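Local structure of TRAP-type C4-dicarboxylate:H+ symport system substrate-binding component DctP (Shewanella oneidensis, 4MX6) at residues His43-Ala46 and Glu47-Lys51; Ser171-Gly175 and Leu176-Val180; Glu268-Asp271 and Glu272-Leu276. The protein probably captures C4-dicarboxylates such as succinate in the periplasm as the substrate-binding component of a TRAP-type, proton-coupled transporter. All blocks are in the same frame, centred on the assembly; numbering follows the deposited sequence.

Overall arrangement
Two contacts carry a succinate-binding residue. Interaction 1 is the turn from strand 37-42 into helix 50-65 and holds Lys51, whose side chain comes within about 3 Å of the bound succinate. Interaction 2 is the turn that starts strand 177-180. Its Phe178 stays about 11 Å from the ligand, but the next residue, Arg179, hydrogen-bonds the succinate through NH2. The centres of interactions 1 and 2 lie about 27 Å apart (nearest atoms about 7 Å). Interaction 3, about two and a half turns of helix 260-295, backs helix 50-65; its centre is about 16 and about 38 Å from those of interactions 1 and 2, and the Ile274 side chain is about 9 Å from that of Lys51.

Interaction 1 of 3, residues His43-Ala46 and Glu47-Lys51; sequences HVVA and ENTPK
Thr49 OG1 is gripped from two directions: it donates a hydrogen bond to Ala46 O at 2.7 Å and accepts the backbone N-H of Gly52, just inside helix 50-65. The hydroxyl comes in tilted 24° from the carbonyl plane of Ala46. Its chi1 of 61° sets OG1 between the backbone N and the carbonyl carbon, where it can serve both partners, while CG2 rests 4.0 Å from Ala46 CB. Val45 CG2 packs on the same hydroxyl oxygen at 3.3 Å. From Glu47 to Thr49 the chain makes an inverse gamma turn centred on Asn48, closed by a weak Thr49 N to Glu47 O bond. Lys51 runs back past Val45 and His43: CE meets Val45 CG2 at 3.8 Å, the two side chains crossing nearly at right angles, and CD lies 4.0 Å from His43 CB. Lys51 CG sits over one face of the imidazole, toward its rim. The ring is held from its edge by Val45 N, which donates to ND1 at 3.2 Å and only 3° out of plane. At the end of the lysine, NZ bonds Ala99 O, succinate O1 and a water (2.8 Å) that also accepts the N-H of Val44; Tyr246 adds a cation-pi contact. The whole is a threonine N-cap on a helix whose first turn supplies a lysine to the succinate site of a TRAP solute-binding protein.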
# COMPACT_ATOMS: atom_id res chain seq x y z
N HIS A 43 -11.40 5.42 0.55
CA HIS A 43 -10.26 4.68 0.05
C HIS A 43 -10.48 4.26 -1.40
O HIS A 43 -11.56 4.50 -1.98
CB HIS A 43 -9.96 3.49 0.98
CG HIS A 43 -11.02 2.43 1.00
ND1 HIS A 43 -11.13 1.50 -0.01
CD2 HIS A 43 -11.98 2.14 1.91
CE1 HIS A 43 -12.12 0.68 0.29
NE2 HIS A 43 -12.66 1.05 1.44
N VAL A 44 -9.45 3.65 -1.99
CA VAL A 44 -9.43 3.38 -3.42
C VAL A 44 -9.60 1.91 -3.78
O VAL A 44 -9.59 1.57 -4.96
CB VAL A 44 -8.12 3.92 -4.07
CG1 VAL A 44 -7.97 5.39 -3.76
CG2 VAL A 44 -6.88 3.13 -3.63
N VAL A 45 -9.71 1.02 -2.80
CA VAL A 45 -9.79 -0.40 -3.09
C VAL A 45 -11.22 -0.95 -3.08
O VAL A 45 -12.16 -0.28 -2.69
CB VAL A 45 -8.87 -1.25 -2.17
CG1 VAL A 45 -7.41 -0.79 -2.34
CG2 VAL A 45 -9.29 -1.20 -0.71
N ALA A 46 -11.35 -2.19 -3.53
CA ALA A 46 -12.62 -2.90 -3.45
C ALA A 46 -12.99 -3.17 -1.99
O ALA A 46 -12.14 -3.18 -1.10
CB ALA A 46 -12.56 -4.19 -4.23
N GLU A 47 -14.27 -3.42 -1.74
CA GLU A 47 -14.73 -3.68 -0.39
C GLU A 47 -14.13 -4.96 0.19
O GLU A 47 -13.77 -5.00 1.38
CB GLU A 47 -16.27 -3.78 -0.40
CG GLU A 47 -16.86 -4.19 0.94
CD GLU A 47 -18.33 -3.91 1.04
OE1 GLU A 47 -18.75 -2.78 0.66
OE2 GLU A 47 -19.05 -4.79 1.56
N ASN A 48 -14.01 -6.00 -0.63
CA ASN A 48 -13.68 -7.33 -0.12
C ASN A 48 -12.15 -7.55 -0.17
O ASN A 48 -11.64 -8.40 -0.90
CB ASN A 48 -14.46 -8.41 -0.87
CG ASN A 48 -15.96 -8.29 -0.65
OD1 ASN A 48 -16.42 -7.52 0.19
ND2 ASN A 48 -16.72 -9.07 -1.39
N THR A 49 -11.47 -6.75 0.65
CA THR A 49 -10.01 -6.63 0.70
C THR A 49 -9.62 -6.29 2.14
O THR A 49 -10.48 -5.91 2.93
CB THR A 49 -9.53 -5.47 -0.18
OG1 THR A 49 -10.08 -4.24 0.32
CG2 THR A 49 -9.89 -5.66 -1.65
N PRO A 50 -8.33 -6.38 2.49
CA PRO A 50 -7.97 -6.00 3.87
C PRO A 50 -8.36 -4.56 4.24
O PRO A 50 -8.92 -4.35 5.32
CB PRO A 50 -6.45 -6.23 3.93
CG PRO A 50 -6.00 -6.40 2.50
CD PRO A 50 -7.19 -6.98 1.78
N LYS A 51 -8.08 -3.58 3.38
CA LYS A 51 -8.44 -2.20 3.73
C LYS A 51 -9.95 -2.00 3.68
O LYS A 51 -10.50 -1.29 4.54
CB LYS A 51 -7.72 -1.21 2.81
CG LYS A 51 -8.11 0.24 3.04
CD LYS A 51 -7.07 1.23 2.52
CE LYS A 51 -6.70 0.97 1.08
NZ LYS A 51 -5.70 1.96 0.60
O HOH W 1 -6.95 4.24 -0.37

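Interaction 2 of 3, residues Ser171-Gly175 and Leu176-Val180; sequences SDAKG and LKFRV
Leu176 folds back over Ala173 and Asp172, in the turn that precedes it. Its CB lies 3.5 Å from Ala173 O and CG, a step further, 3.7 Å from the same oxygen; CD1 ends 3.7 Å from Asp172 O and 4.2 Å from Ala173 CA. With CG anti to the carbonyl carbon (chi1 -64°), the side chain runs back over the preceding peptides of Asp172 and Ala173 instead of following the strand. The backbone N of Leu176 donates to that same Ala173 carbonyl at 3.1 Å, the N-H pointing well at the oxygen (163°) but standing above the carbonyl plane, 36° out of it. Ala173 O is thus bonded by the backbone of Leu176 and covered by the first two atoms of its side chain. The bond closes a type II beta turn with Lys174 and Gly175 at its corners, Gly175 taking the positive phi of the third position. Two residues after Leu176, Phe178 brings CE1 to 4.2 Å from Ala173 CB, an oblique approach to the ring, which also stacks with Phe190 of helix 184-191. Beyond it, Arg179 is held by Lys200 O at NE and reaches succinate O3 with NH2. Strand 177-180 runs parallel to strand 196-199, with helix 184-191 between them in sequence; the turn therefore leads into the beta-alpha-beta crossover that carries the succinate-binding arginine.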
# COMPACT_ATOMS: atom_id res chain seq x y z
N SER A 171 16.36 -8.52 -17.43
CA SER A 171 16.40 -8.21 -18.85
C SER A 171 15.02 -8.29 -19.50
O SER A 171 14.75 -7.62 -20.49
CB SER A 171 17.40 -9.12 -19.59
OG SER A 171 17.05 -10.49 -19.46
N ASP A 172 14.15 -9.13 -18.93
CA ASP A 172 12.81 -9.33 -19.49
C ASP A 172 11.92 -8.10 -19.37
O ASP A 172 10.94 -8.00 -20.09
CB ASP A 172 12.10 -10.53 -18.83
CG ASP A 172 12.76 -11.85 -19.14
OD1 ASP A 172 13.19 -12.05 -20.29
OD2 ASP A 172 12.84 -12.72 -18.24
N ALA A 173 12.27 -7.17 -18.48
CA ALA A 173 11.47 -5.95 -18.28
C ALA A 173 11.89 -4.79 -19.19
O ALA A 173 11.21 -3.77 -19.23
CB ALA A 173 11.56 -5.52 -16.84
N LYS A 174 13.01 -4.93 -19.90
CA LYS A 174 13.55 -3.79 -20.65
C LYS A 174 12.55 -3.30 -21.68
O LYS A 174 12.00 -4.09 -22.45
CB LYS A 174 14.87 -4.15 -21.34
CG LYS A 174 15.54 -2.95 -22.02
CD LYS A 174 17.01 -3.24 -22.33
CE LYS A 174 17.71 -2.01 -22.90
NZ LYS A 174 17.82 -0.90 -21.90
N GLY A 175 12.31 -1.99 -21.69
CA GLY A 175 11.46 -1.36 -22.68
C GLY A 175 9.96 -1.48 -22.41
O GLY A 175 9.16 -0.96 -23.19
N LEU A 176 9.56 -2.15 -21.34
CA LEU A 176 8.14 -2.30 -21.04
C LEU A 176 7.66 -1.13 -20.19
O LEU A 176 8.39 -0.63 -19.34
CB LEU A 176 7.87 -3.61 -20.29
CG LEU A 176 8.16 -4.92 -21.02
CD1 LEU A 176 7.74 -6.08 -20.14
CD2 LEU A 176 7.50 -4.99 -22.40
N LYS A 177 6.41 -0.72 -20.43
CA LYS A 177 5.79 0.35 -19.66
C LYS A 177 5.07 -0.25 -18.46
O LYS A 177 4.19 -1.10 -18.63
CB LYS A 177 4.79 1.11 -20.54
CG LYS A 177 5.43 2.08 -21.52
CD LYS A 177 4.42 2.77 -22.43
CE LYS A 177 3.89 1.85 -23.49
NZ LYS A 177 3.47 2.64 -24.68
N PHE A 178 5.43 0.20 -17.26
CA PHE A 178 4.76 -0.23 -16.03
C PHE A 178 4.10 0.96 -15.35
O PHE A 178 4.74 1.98 -15.12
CB PHE A 178 5.77 -0.84 -15.04
CG PHE A 178 6.25 -2.22 -15.42
CD1 PHE A 178 7.30 -2.38 -16.31
CD2 PHE A 178 5.67 -3.35 -14.86
CE1 PHE A 178 7.76 -3.63 -16.65
CE2 PHE A 178 6.13 -4.62 -15.21
CZ PHE A 178 7.18 -4.75 -16.09
N ARG A 179 2.84 0.82 -14.99
CA ARG A 179 2.24 1.78 -14.07
C ARG A 179 2.90 1.62 -12.71
O ARG A 179 3.20 0.50 -12.28
CB ARG A 179 0.75 1.55 -13.94
CG ARG A 179 0.06 2.48 -12.93
CD ARG A 179 -0.09 1.85 -11.55
NE ARG A 179 -0.70 2.78 -10.60
CZ ARG A 179 -1.08 2.45 -9.37
NH1 ARG A 179 -1.57 3.38 -8.56
NH2 ARG A 179 -0.96 1.21 -8.93
N VAL A 180 3.10 2.74 -12.04
CA VAL A 180 3.50 2.77 -10.63
C VAL A 180 2.56 3.70 -9.86
O VAL A 180 2.01 4.66 -10.40
CB VAL A 180 4.97 3.21 -10.42
CG1 VAL A 180 5.92 2.13 -10.91
CG2 VAL A 180 5.24 4.56 -11.07

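Interaction 3 of 3, residues Glu268-Asp271 and Glu272-Leu276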
# COMPACT_ATOMS: atom_id res chain seq x y z
N GLU A 268 -9.41 3.31 19.95
CA GLU A 268 -9.41 1.89 20.28
C GLU A 268 -10.14 1.08 19.20
O GLU A 268 -9.71 -0.01 18.84
CB GLU A 268 -10.03 1.65 21.65
CG GLU A 268 -10.26 0.18 21.99
CD GLU A 268 -8.98 -0.64 22.05
OE1 GLU A 268 -7.90 -0.06 22.31
OE2 GLU A 268 -9.06 -1.87 21.84
N ALA A 269 -11.23 1.64 18.67
CA ALA A 269 -11.97 0.99 17.59
C ALA A 269 -11.08 0.88 16.35
O ALA A 269 -11.07 -0.14 15.66
CB ALA A 269 -13.25 1.76 17.27
N LEU A 270 -10.34 1.95 16.07
CA LEU A 270 -9.42 1.93 14.94
C LEU A 270 -8.35 0.85 15.12
O LEU A 270 -8.06 0.10 14.20
CB LEU A 270 -8.77 3.30 14.78
CG LEU A 270 -8.13 3.53 13.44
CD1 LEU A 270 -9.20 3.87 12.41
CD2 LEU A 270 -7.16 4.65 13.56
N ASP A 271 -7.75 0.78 16.30
CA ASP A 271 -6.72 -0.22 16.57
C ASP A 271 -7.26 -1.63 16.32
O ASP A 271 -6.60 -2.47 15.72
CB ASP A 271 -6.25 -0.13 18.02
CG ASP A 271 -5.47 1.13 18.34
OD1 ASP A 271 -5.09 1.87 17.42
OD2 ASP A 271 -5.25 1.36 19.55
N GLU A 272 -8.46 -1.90 16.81
CA GLU A 272 -9.05 -3.23 16.65
C GLU A 272 -9.36 -3.53 15.18
O GLU A 272 -9.20 -4.65 14.71
CB GLU A 272 -10.30 -3.35 17.52
CG GLU A 272 -9.99 -3.41 18.98
CD GLU A 272 -11.24 -3.42 19.83
OE1 GLU A 272 -12.21 -4.12 19.44
OE2 GLU A 272 -11.26 -2.72 20.88
N SER A 273 -9.80 -2.51 14.46
CA SER A 273 -10.10 -2.67 13.04
C SER A 273 -8.82 -2.98 12.24
O SER A 273 -8.85 -3.78 11.31
CB SER A 273 -10.77 -1.39 12.54
OG SER A 273 -11.99 -1.15 13.23
N ILE A 274 -7.72 -2.33 12.60
CA ILE A 274 -6.43 -2.58 11.96
C ILE A 274 -6.00 -4.02 12.24
O ILE A 274 -5.51 -4.71 11.34
CB ILE A 274 -5.37 -1.57 12.43
CG1 ILE A 274 -5.66 -0.20 11.81
CG2 ILE A 274 -3.97 -2.06 12.07
CD1 ILE A 274 -4.79 0.93 12.32
N ALA A 275 -6.17 -4.50 13.47
CA ALA A 275 -5.81 -5.88 13.77
C ALA A 275 -6.60 -6.85 12.90
O ALA A 275 -6.05 -7.83 12.37
CB ALA A 275 -6.01 -6.19 15.26
N LEU A 276 -7.89 -6.60 12.75
CA LEU A 276 -8.71 -7.44 11.90
C LEU A 276 -8.25 -7.33 10.44
O LEU A 276 -8.11 -8.35 9.75
CB LEU A 276 -10.20 -7.08 12.03
CG LEU A 276 -11.11 -7.95 11.15
CD1 LEU A 276 -10.94 -9.43 11.46
CD2 LEU A 276 -12.54 -7.57 11.32
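The carboxylates of Glu268 and Glu272 meet on the outer side of one turn of alpha helix, an i to i+4 pair, with their planes turned 55° to each other. Glu268 OE2 and Glu272 OE2 are 2.5 Å apart, so close that one of the acids probably holds a proton. Glu268 is bent at chi2 (62°), which swings its carboxylate along the helix toward Glu272. Glu272 instead reaches back in extended form, its CG 3.4 Å from Glu268 OE2. Its other oxygen, OE1, is salt-bridged to Arg65, whose positive charge would be expected to ease the crowding of the two acids; Asp271 turns its OD1 to Lys267. The regular helix bonds run from Glu272 N to Glu268 O and from Ala275 N to Asp271 O. Ser273 N donates to Ala269 O at 2.9 Å. Ser273 OG, in one of two deposited conformers, would add a second, less certain bond to that oxygen at 2.8 Å, from the opposite face of the carbonyl plane. On the buried side Leu270 rests on Met54 and Phe58 of helix 50-65, and both Leu270 and Ile274 touch Val248 of strand 243-251, so the long helix 260-295 packs against both elements. Leu270 CG and Ile274 CD1 are 4.4 Å apart. In the same pair Ile274 N bonds Leu270 O, and Ile274 CG1 lies 3.4 Å from that Leu270 oxygen.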